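Local coordinates for PFC0360w protein (Plasmodium falciparum, PDB 3NI8) that probably stimulates the ATPase activity of the chaperone Hsp90, acting as an Aha1-like co-chaperone, at residues 24-30 / 110-115; 34-38 / 101-105. One frame throughout, in Å; residues are numbered along the deposited sequence.

Interaction 1. Residues 24-30 / 110-115; sequences TEEYYVP and NHTKLK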
ATOM      1  N   THR A  24       8.554  -7.753   3.781  1.00 28.53           N
ATOM      2  CA  THR A  24       8.009  -9.102   3.630  1.00 28.68           C
ATOM      3  C   THR A  24       7.368  -9.522   4.942  1.00 28.26           C
ATOM      4  O   THR A  24       7.976  -9.357   6.007  1.00 28.34           O
ATOM      5  CB  THR A  24       9.116 -10.110   3.189  1.00 28.91           C
ATOM      6  OG1 THR A  24       9.576  -9.765   1.866  1.00 30.92           O
ATOM      7  CG2 THR A  24       8.588 -11.521   3.161  1.00 29.07           C
ATOM      8  N   GLU A  25       6.127 -10.020   4.867  0.50 28.10           N
ATOM      9  CA  GLU A  25       5.341 -10.470   6.037  0.50 28.07           C
ATOM     10  C   GLU A  25       4.409 -11.637   5.670  0.50 28.27           C
ATOM     11  O   GLU A  25       3.886 -11.685   4.556  0.50 28.23           O
ATOM     12  CB  GLU A  25       4.484  -9.328   6.598  0.50 27.93           C
ATOM     13  CG  GLU A  25       5.237  -8.122   7.133  0.50 27.79           C
ATOM     14  CD  GLU A  25       6.064  -8.447   8.356  0.50 28.08           C
ATOM     15  OE1 GLU A  25       5.846  -9.530   8.943  0.50 27.40           O
ATOM     16  OE2 GLU A  25       6.938  -7.629   8.725  0.50 27.40           O
ATOM     17  N   GLU A  26       4.176 -12.558   6.607  1.00 28.21           N
ATOM     18  CA  GLU A  26       3.275 -13.685   6.357  1.00 28.54           C
ATOM     19  C   GLU A  26       2.060 -13.639   7.275  1.00 28.66           C
ATOM     20  O   GLU A  26       2.166 -13.329   8.473  1.00 28.30           O
ATOM     21  CB  GLU A  26       4.013 -15.033   6.479  1.00 28.83           C
ATOM     22  CG  GLU A  26       5.140 -15.221   5.458  1.00 29.33           C
ATOM     23  CD  GLU A  26       5.996 -16.446   5.718  1.00 31.70           C
ATOM     24  OE1 GLU A  26       5.429 -17.532   5.989  1.00 33.83           O
ATOM     25  OE2 GLU A  26       7.239 -16.331   5.639  1.00 31.42           O
ATOM     26  N   TYR A  27       0.907 -13.949   6.703  1.00 28.83           N
ATOM     27  CA  TYR A  27      -0.343 -13.902   7.446  1.00 29.59           C
ATOM     28  C   TYR A  27      -1.068 -15.230   7.328  1.00 29.97           C
ATOM     29  O   TYR A  27      -1.018 -15.872   6.273  1.00 30.57           O
ATOM     30  CB  TYR A  27      -1.232 -12.764   6.930  1.00 29.57           C
ATOM     31  CG  TYR A  27      -0.667 -11.378   7.216  1.00 29.48           C
ATOM     32  CD1 TYR A  27      -1.072 -10.669   8.330  1.00 29.22           C
ATOM     33  CD2 TYR A  27       0.281 -10.789   6.367  1.00 27.97           C
ATOM     34  CE1 TYR A  27      -0.556  -9.412   8.604  1.00 29.65           C
ATOM     35  CE2 TYR A  27       0.803  -9.538   6.634  1.00 27.71           C
ATOM     36  CZ  TYR A  27       0.380  -8.852   7.753  1.00 28.68           C
ATOM     37  OH  TYR A  27       0.869  -7.594   8.038  1.00 27.63           O
ATOM     38  N   TYR A  28      -1.739 -15.633   8.405  1.00 29.78           N
ATOM     39  CA  TYR A  28      -2.468 -16.895   8.438  1.00 29.48           C
ATOM     40  C   TYR A  28      -3.877 -16.717   7.912  1.00 29.79           C
ATOM     41  O   TYR A  28      -4.865 -17.041   8.565  1.00 30.35           O
ATOM     42  CB  TYR A  28      -2.441 -17.491   9.841  1.00 29.25           C
ATOM     43  CG  TYR A  28      -1.036 -17.858  10.271  1.00 29.11           C
ATOM     44  CD1 TYR A  28      -0.349 -18.923   9.649  1.00 30.14           C
ATOM     45  CD2 TYR A  28      -0.377 -17.138  11.263  1.00 27.78           C
ATOM     46  CE1 TYR A  28       0.943 -19.273  10.032  1.00 29.97           C
ATOM     47  CE2 TYR A  28       0.922 -17.471  11.652  1.00 28.77           C
ATOM     48  CZ  TYR A  28       1.573 -18.546  11.033  1.00 31.16           C
ATOM     49  OH  TYR A  28       2.856 -18.898  11.409  1.00 34.31           O
ATOM     50  N   VAL A  29      -3.941 -16.249   6.678  1.00 29.79           N
ATOM     51  CA  VAL A  29      -5.171 -15.857   6.055  1.00 30.08           C
ATOM     52  C   VAL A  29      -4.879 -16.018   4.548  1.00 30.25           C
ATOM     53  O   VAL A  29      -3.722 -15.910   4.137  1.00 29.64           O
ATOM     54  CB  VAL A  29      -5.510 -14.390   6.509  1.00 30.12           C
ATOM     55  CG1 VAL A  29      -5.228 -13.361   5.405  1.00 30.25           C
ATOM     56  CG2 VAL A  29      -6.913 -14.303   7.016  1.00 29.98           C
ATOM     57  N   PRO A  30      -5.910 -16.313   3.728  1.00 30.56           N
ATOM     58  CA  PRO A  30      -5.677 -16.577   2.307  1.00 30.56           C
ATOM     59  C   PRO A  30      -5.506 -15.280   1.492  1.00 30.70           C
ATOM     60  O   PRO A  30      -5.962 -14.223   1.934  1.00 30.96           O
ATOM     61  CB  PRO A  30      -6.954 -17.311   1.890  1.00 30.63           C
ATOM     62  CG  PRO A  30      -8.014 -16.706   2.755  1.00 30.19           C
ATOM     63  CD  PRO A  30      -7.349 -16.388   4.071  1.00 30.78           C
ATOM     64  N   ASN A 110      -4.665 -21.073   3.727  1.00 33.68           N
ATOM     65  CA  ASN A 110      -4.853 -20.027   4.731  1.00 32.98           C
ATOM     66  C   ASN A 110      -3.545 -19.524   5.331  1.00 32.83           C
ATOM     67  O   ASN A 110      -3.425 -19.366   6.536  1.00 32.97           O
ATOM     68  CB  ASN A 110      -5.837 -20.483   5.817  1.00 32.61           C
ATOM     69  CG  ASN A 110      -7.206 -20.790   5.261  1.00 32.27           C
ATOM     70  OD1 ASN A 110      -7.572 -20.302   4.196  1.00 34.30           O
ATOM     71  ND2 ASN A 110      -7.967 -21.604   5.964  1.00 31.05           N
ATOM     72  N   HIS A 111      -2.570 -19.286   4.464  1.00 32.96           N
ATOM     73  CA  HIS A 111      -1.238 -18.795   4.840  1.00 33.51           C
ATOM     74  C   HIS A 111      -0.717 -18.062   3.605  1.00 33.06           C
ATOM     75  O   HIS A 111      -0.439 -18.697   2.589  1.00 33.68           O
ATOM     76  CB  HIS A 111      -0.296 -19.963   5.214  1.00 33.22           C
ATOM     77  CG  HIS A 111       1.109 -19.547   5.556  1.00 35.49           C
ATOM     78  ND1 HIS A 111       1.941 -20.316   6.345  1.00 36.98           N
ATOM     79  CD2 HIS A 111       1.831 -18.448   5.223  1.00 37.15           C
ATOM     80  CE1 HIS A 111       3.112 -19.714   6.479  1.00 36.04           C
ATOM     81  NE2 HIS A 111       3.068 -18.575   5.814  1.00 36.93           N
ATOM     82  N   THR A 112      -0.618 -16.738   3.680  1.00 32.23           N
ATOM     83  CA  THR A 112      -0.196 -15.933   2.529  1.00 31.79           C
ATOM     84  C   THR A 112       1.081 -15.160   2.817  1.00 30.95           C
ATOM     85  O   THR A 112       1.255 -14.606   3.902  1.00 31.08           O
ATOM     86  CB  THR A 112      -1.308 -14.968   2.096  1.00 31.75           C
ATOM     87  OG1 THR A 112      -2.460 -15.738   1.731  1.00 34.26           O
ATOM     88  CG2 THR A 112      -0.888 -14.109   0.902  1.00 31.61           C
ATOM     89  N   LYS A 113       1.971 -15.131   1.839  1.00 30.15           N
ATOM     90  CA  LYS A 113       3.192 -14.351   1.952  1.00 29.90           C
ATOM     91  C   LYS A 113       2.997 -13.008   1.284  1.00 28.84           C
ATOM     92  O   LYS A 113       2.831 -12.925   0.067  1.00 28.58           O
ATOM     93  CB  LYS A 113       4.356 -15.099   1.325  1.00 30.52           C
ATOM     94  CG  LYS A 113       5.706 -14.627   1.778  1.00 33.15           C
ATOM     95  CD  LYS A 113       6.785 -15.481   1.139  1.00 38.54           C
ATOM     96  CE  LYS A 113       8.120 -14.765   1.192  1.00 42.13           C
ATOM     97  NZ  LYS A 113       7.977 -13.358   0.691  1.00 43.72           N
ATOM     98  N   LEU A 114       2.979 -11.962   2.102  1.00 28.05           N
ATOM     99  CA  LEU A 114       2.858 -10.589   1.622  1.00 27.12           C
ATOM    100  C   LEU A 114       4.245  -9.974   1.376  1.00 26.26           C
ATOM    101  O   LEU A 114       5.063  -9.860   2.278  1.00 25.28           O
ATOM    102  CB  LEU A 114       2.035  -9.759   2.612  1.00 27.24           C
ATOM    103  CG  LEU A 114       1.707  -8.277   2.371  1.00 28.34           C
ATOM    104  CD1 LEU A 114       1.171  -8.075   0.995  1.00 29.46           C
ATOM    105  CD2 LEU A 114       0.683  -7.776   3.403  1.00 28.82           C
ATOM    106  N   LYS A 115       4.488  -9.583   0.134  1.00 25.91           N
ATOM    107  CA  LYS A 115       5.739  -8.952  -0.244  1.00 25.69           C
ATOM    108  C   LYS A 115       5.439  -7.599  -0.876  1.00 24.66           C
ATOM    109  O   LYS A 115       4.932  -7.518  -2.008  1.00 24.88           O
ATOM    110  CB  LYS A 115       6.539  -9.876  -1.183  1.00 26.06           C
ATOM    111  CG  LYS A 115       7.784  -9.262  -1.790  1.00 29.47           C
ATOM    112  CD  LYS A 115       8.652 -10.338  -2.482  1.00 35.55           C
ATOM    113  CE  LYS A 115       9.303  -9.793  -3.772  1.00 37.92           C
ATOM    114  NZ  LYS A 115      10.296 -10.730  -4.397  1.00 39.76           N
TER
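Tyr27 and Leu114 meet on the inner face of an antiparallel strand pair at one edge of the sheet. The sheet, with the long helix 132-150 across it, fits the SRPBCC helix-grip fold to which Aha1-like domains belong. The backbone ladder is regular. Glu25 pairs with Leu114 and Tyr27 with Thr112, each pair joined by two N-H...O bonds. Glu26-Lys113, between them, and Thr24-Lys115, beyond Glu25-Leu114, are non-hydrogen-bonded pairs.

The tight side carries Tyr27, Thr112 and Leu114. Tyr27 CE2 lies 3.7 Å from Leu114 CD2. Leu34 of helix 31-39 and Ile148 of helix 132-150 also pack on Tyr27. Past the strand end, Thr112 OG1 donates to Val29 O at 2.7 Å, in the carbonyl plane and on a lone pair. This bond ties the turn before helix 31-39 to the neighbouring strand.

The side of Glu26 and Lys113 is looser and partly exposed, though His111 is buried there. Glu26 CG rests 3.8 Å from Lys113 CG, but their charged ends stay apart, with Glu26 OE2 5.8 Å from Lys113 NZ. Tyr28, at the centre of an inverse gamma turn, is exposed. It turns its ring edge to a face of His111 in a T-shaped pair, centroids 5.3 Å apart and planes at 67°. His111 CG is anti to the backbone N (chi1 178°), which swings the imidazole back toward strand 24-27. There the ring is held at both nitrogens. ND1 bonds to Lys108 NZ, and His111 NE2 donates to the anti lone pair of Glu26 OE1 at 2.6 Å, only 4° out of the imidazole plane.

Interaction 2. Residues 34-38 / 101-105; sequences LFNAF and TVEFI. With IPA (isopropyl alcohol), chain B.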
ATOM      1  N   LEU A  34      -6.183 -10.502   1.855  1.00 26.13           N
ATOM      2  CA  LEU A  34      -5.142  -9.474   1.825  1.00 25.98           C
ATOM      3  C   LEU A  34      -5.275  -8.563   0.600  1.00 25.97           C
ATOM      4  O   LEU A  34      -5.144  -7.339   0.720  1.00 26.56           O
ATOM      5  CB  LEU A  34      -3.757 -10.092   1.887  1.00 25.88           C
ATOM      6  CG  LEU A  34      -3.419 -10.782   3.202  1.00 26.01           C
ATOM      7  CD1 LEU A  34      -2.050 -11.378   3.112  1.00 24.36           C
ATOM      8  CD2 LEU A  34      -3.521  -9.758   4.366  1.00 27.43           C
ATOM      9  N   PHE A  35      -5.556  -9.161  -0.561  1.00 25.13           N
ATOM     10  CA  PHE A  35      -5.857  -8.418  -1.792  1.00 24.38           C
ATOM     11  C   PHE A  35      -7.008  -7.413  -1.598  1.00 23.62           C
ATOM     12  O   PHE A  35      -6.896  -6.250  -2.014  1.00 24.03           O
ATOM     13  CB  PHE A  35      -6.168  -9.399  -2.946  1.00 24.82           C
ATOM     14  CG  PHE A  35      -6.468  -8.727  -4.267  1.00 24.69           C
ATOM     15  CD1 PHE A  35      -5.456  -8.498  -5.190  1.00 24.98           C
ATOM     16  CD2 PHE A  35      -7.774  -8.336  -4.590  1.00 25.73           C
ATOM     17  CE1 PHE A  35      -5.737  -7.880  -6.432  1.00 24.82           C
ATOM     18  CE2 PHE A  35      -8.067  -7.699  -5.806  1.00 25.56           C
ATOM     19  CZ  PHE A  35      -7.040  -7.480  -6.733  1.00 26.02           C
ATOM     20  N   ASN A  36      -8.103  -7.875  -0.988  0.50 22.83           N
ATOM     21  CA  ASN A  36      -9.229  -7.005  -0.609  0.50 21.87           C
ATOM     22  C   ASN A  36      -8.746  -5.809   0.189  0.50 21.68           C
ATOM     23  O   ASN A  36      -9.099  -4.670  -0.097  0.50 21.67           O
ATOM     24  CB  ASN A  36     -10.286  -7.756   0.221  0.50 20.94           C
ATOM     25  CG  ASN A  36     -11.364  -6.821   0.792  0.50 19.81           C
ATOM     26  OD1 ASN A  36     -11.311  -6.425   1.962  0.50 17.54           O
ATOM     27  ND2 ASN A  36     -12.347  -6.473  -0.035  0.50 15.93           N
ATOM     28  N   ALA A  37      -7.912  -6.081   1.177  1.00 21.59           N
ATOM     29  CA  ALA A  37      -7.491  -5.044   2.109  1.00 21.76           C
ATOM     30  C   ALA A  37      -6.765  -3.883   1.397  1.00 22.39           C
ATOM     31  O   ALA A  37      -6.801  -2.724   1.886  1.00 22.73           O
ATOM     32  CB  ALA A  37      -6.604  -5.635   3.208  1.00 21.42           C
ATOM     33  N   PHE A  38      -6.097  -4.186   0.272  1.00 21.76           N
ATOM     34  CA  PHE A  38      -5.366  -3.171  -0.461  1.00 21.80           C
ATOM     35  C   PHE A  38      -6.211  -2.431  -1.499  1.00 22.70           C
ATOM     36  O   PHE A  38      -5.789  -1.361  -1.987  1.00 22.93           O
ATOM     37  CB  PHE A  38      -4.132  -3.760  -1.137  1.00 21.70           C
ATOM     38  CG  PHE A  38      -2.945  -3.881  -0.227  1.00 20.98           C
ATOM     39  CD1 PHE A  38      -1.946  -2.918  -0.241  1.00 17.62           C
ATOM     40  CD2 PHE A  38      -2.829  -4.968   0.646  1.00 19.06           C
ATOM     41  CE1 PHE A  38      -0.863  -3.021   0.614  1.00 18.31           C
ATOM     42  CE2 PHE A  38      -1.745  -5.082   1.492  1.00 18.50           C
ATOM     43  CZ  PHE A  38      -0.755  -4.117   1.476  1.00 17.97           C
ATOM     44  N   THR A 101       4.422  -2.190  -5.630  1.00 19.39           N
ATOM     45  CA  THR A 101       4.025  -3.505  -6.123  1.00 19.76           C
ATOM     46  C   THR A 101       3.722  -4.356  -4.903  1.00 20.60           C
ATOM     47  O   THR A 101       4.510  -4.367  -3.948  1.00 21.44           O
ATOM     48  CB  THR A 101       5.179  -4.163  -6.909  1.00 19.36           C
ATOM     49  OG1 THR A 101       5.557  -3.311  -8.003  1.00 18.83           O
ATOM     50  CG2 THR A 101       4.781  -5.536  -7.412  1.00 16.89           C
ATOM     51  N   VAL A 102       2.596  -5.053  -4.906  1.00 21.06           N
ATOM     52  CA  VAL A 102       2.243  -5.870  -3.755  1.00 21.92           C
ATOM     53  C   VAL A 102       1.900  -7.254  -4.258  1.00 22.88           C
ATOM     54  O   VAL A 102       1.030  -7.417  -5.117  1.00 23.01           O
ATOM     55  CB  VAL A 102       1.052  -5.288  -2.915  1.00 22.88           C
ATOM     56  CG1 VAL A 102       1.019  -5.918  -1.480  1.00 22.19           C
ATOM     57  CG2 VAL A 102       1.096  -3.755  -2.822  1.00 20.79           C
ATOM     58  N   GLU A 103       2.622  -8.244  -3.751  1.00 23.72           N
ATOM     59  CA  GLU A 103       2.382  -9.628  -4.091  1.00 24.98           C
ATOM     60  C   GLU A 103       1.782 -10.360  -2.893  1.00 25.53           C
ATOM     61  O   GLU A 103       2.208 -10.159  -1.733  1.00 25.43           O
ATOM     62  CB  GLU A 103       3.677 -10.308  -4.543  1.00 25.27           C
ATOM     63  CG  GLU A 103       4.255  -9.758  -5.843  1.00 28.23           C
ATOM     64  CD  GLU A 103       5.712 -10.169  -6.053  1.00 32.90           C
ATOM     65  OE1 GLU A 103       6.595  -9.312  -5.809  1.00 33.70           O
ATOM     66  OE2 GLU A 103       5.975 -11.349  -6.421  1.00 33.32           O
ATOM     67  N   PHE A 104       0.781 -11.189  -3.200  1.00 25.95           N
ATOM     68  CA  PHE A 104       0.105 -12.051  -2.248  1.00 26.38           C
ATOM     69  C   PHE A 104       0.303 -13.483  -2.688  1.00 27.61           C
ATOM     70  O   PHE A 104      -0.417 -13.980  -3.564  1.00 28.07           O
ATOM     71  CB  PHE A 104      -1.373 -11.721  -2.237  1.00 25.86           C
ATOM     72  CG  PHE A 104      -1.652 -10.250  -2.133  1.00 25.18           C
ATOM     73  CD1 PHE A 104      -1.599  -9.611  -0.906  1.00 23.17           C
ATOM     74  CD2 PHE A 104      -1.951  -9.507  -3.266  1.00 22.65           C
ATOM     75  CE1 PHE A 104      -1.858  -8.270  -0.806  1.00 22.93           C
ATOM     76  CE2 PHE A 104      -2.193  -8.175  -3.175  1.00 22.83           C
ATOM     77  CZ  PHE A 104      -2.154  -7.547  -1.933  1.00 23.32           C
ATOM     78  N   ILE A 105       1.287 -14.144  -2.088  1.00 28.73           N
ATOM     79  CA  ILE A 105       1.726 -15.460  -2.529  1.00 29.90           C
ATOM     80  C   ILE A 105       1.228 -16.540  -1.581  1.00 30.95           C
ATOM     81  O   ILE A 105       1.495 -16.503  -0.379  1.00 31.16           O
ATOM     82  CB  ILE A 105       3.285 -15.507  -2.587  1.00 30.28           C
ATOM     83  CG1 ILE A 105       3.840 -14.452  -3.579  1.00 29.69           C
ATOM     84  CG2 ILE A 105       3.799 -16.943  -2.887  1.00 29.78           C
ATOM     85  CD1 ILE A 105       5.210 -13.867  -3.158  1.00 28.51           C
TER
HETATM   86  C1  IPA B 159      -4.699   1.645  -2.227  1.00 28.26           C
HETATM   87  C2  IPA B 159      -3.292   1.055  -2.073  1.00 28.45           C
HETATM   88  C3  IPA B 159      -2.575   1.390  -0.765  1.00 26.51           C
HETATM   89  O2  IPA B 159      -3.336  -0.332  -2.285  1.00 29.74           O
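Phe104 slides its ring beneath the start of helix segment 34-38, with one face against the backbone of Phe35. Phe104 CZ is 3.8 Å from Phe35 CA. This is helix-on-sheet packing in the core of the Aha1-like domain: helix 31-39 lies on strand 98-106, and the two short segments run nearly antiparallel at 158°. Leu34 adds its CB, 3.6 Å from Phe104 CD1. The Phe35 side chain crosses Phe104 at about a right angle and touches it through CD1, 3.8 Å from Phe104 CE2.

Phe38 reaches toward the strand with CG anti to its carbonyl carbon (chi1 -83°), and the Phe104 edge and Val102 CG1 come to the same face of its ring. Phe104 and Phe38 form an offset edge-to-face pair, planes at 62°. Val102 CG1 sits over that face as a CH-pi contact, 4.0 Å from the Phe38 ring centroid. Trp140, Phe144, Leu145 and Ile148 of helix 132-150 also pack on Phe38.

All five touching residues are buried, and apolar packing joins the two segments. An isopropyl alcohol, probably from the crystallisation liquor, lies at the ring edge of Phe38. Its O2 is 2.7 Å from Phe38 O, with Glu85 OE2 as a second possible acceptor.

In the fold
From the N terminus the chain runs along strand 21-27, turns, and enters helix 31-39. After helix 41-47 and four more strands, strand 98-106 comes back to helix 31-39 in interaction 2, closing a loop of 62 residues. The next strand, 111-119, returns to strand 21-27 in interaction 1, which closes a wider loop of 79 residues. Interaction 2 is therefore nested inside interaction 1. Strands 98-106 and 111-119 are sheet neighbours, joined by Lys113 N to Ile105 O and Glu103 N to Lys115 O. Leu114 CD1 also packs on Val102 and Phe104. Together the contacts join the edge strand to the sheet's next strand and set helix 31-39 against the sheet.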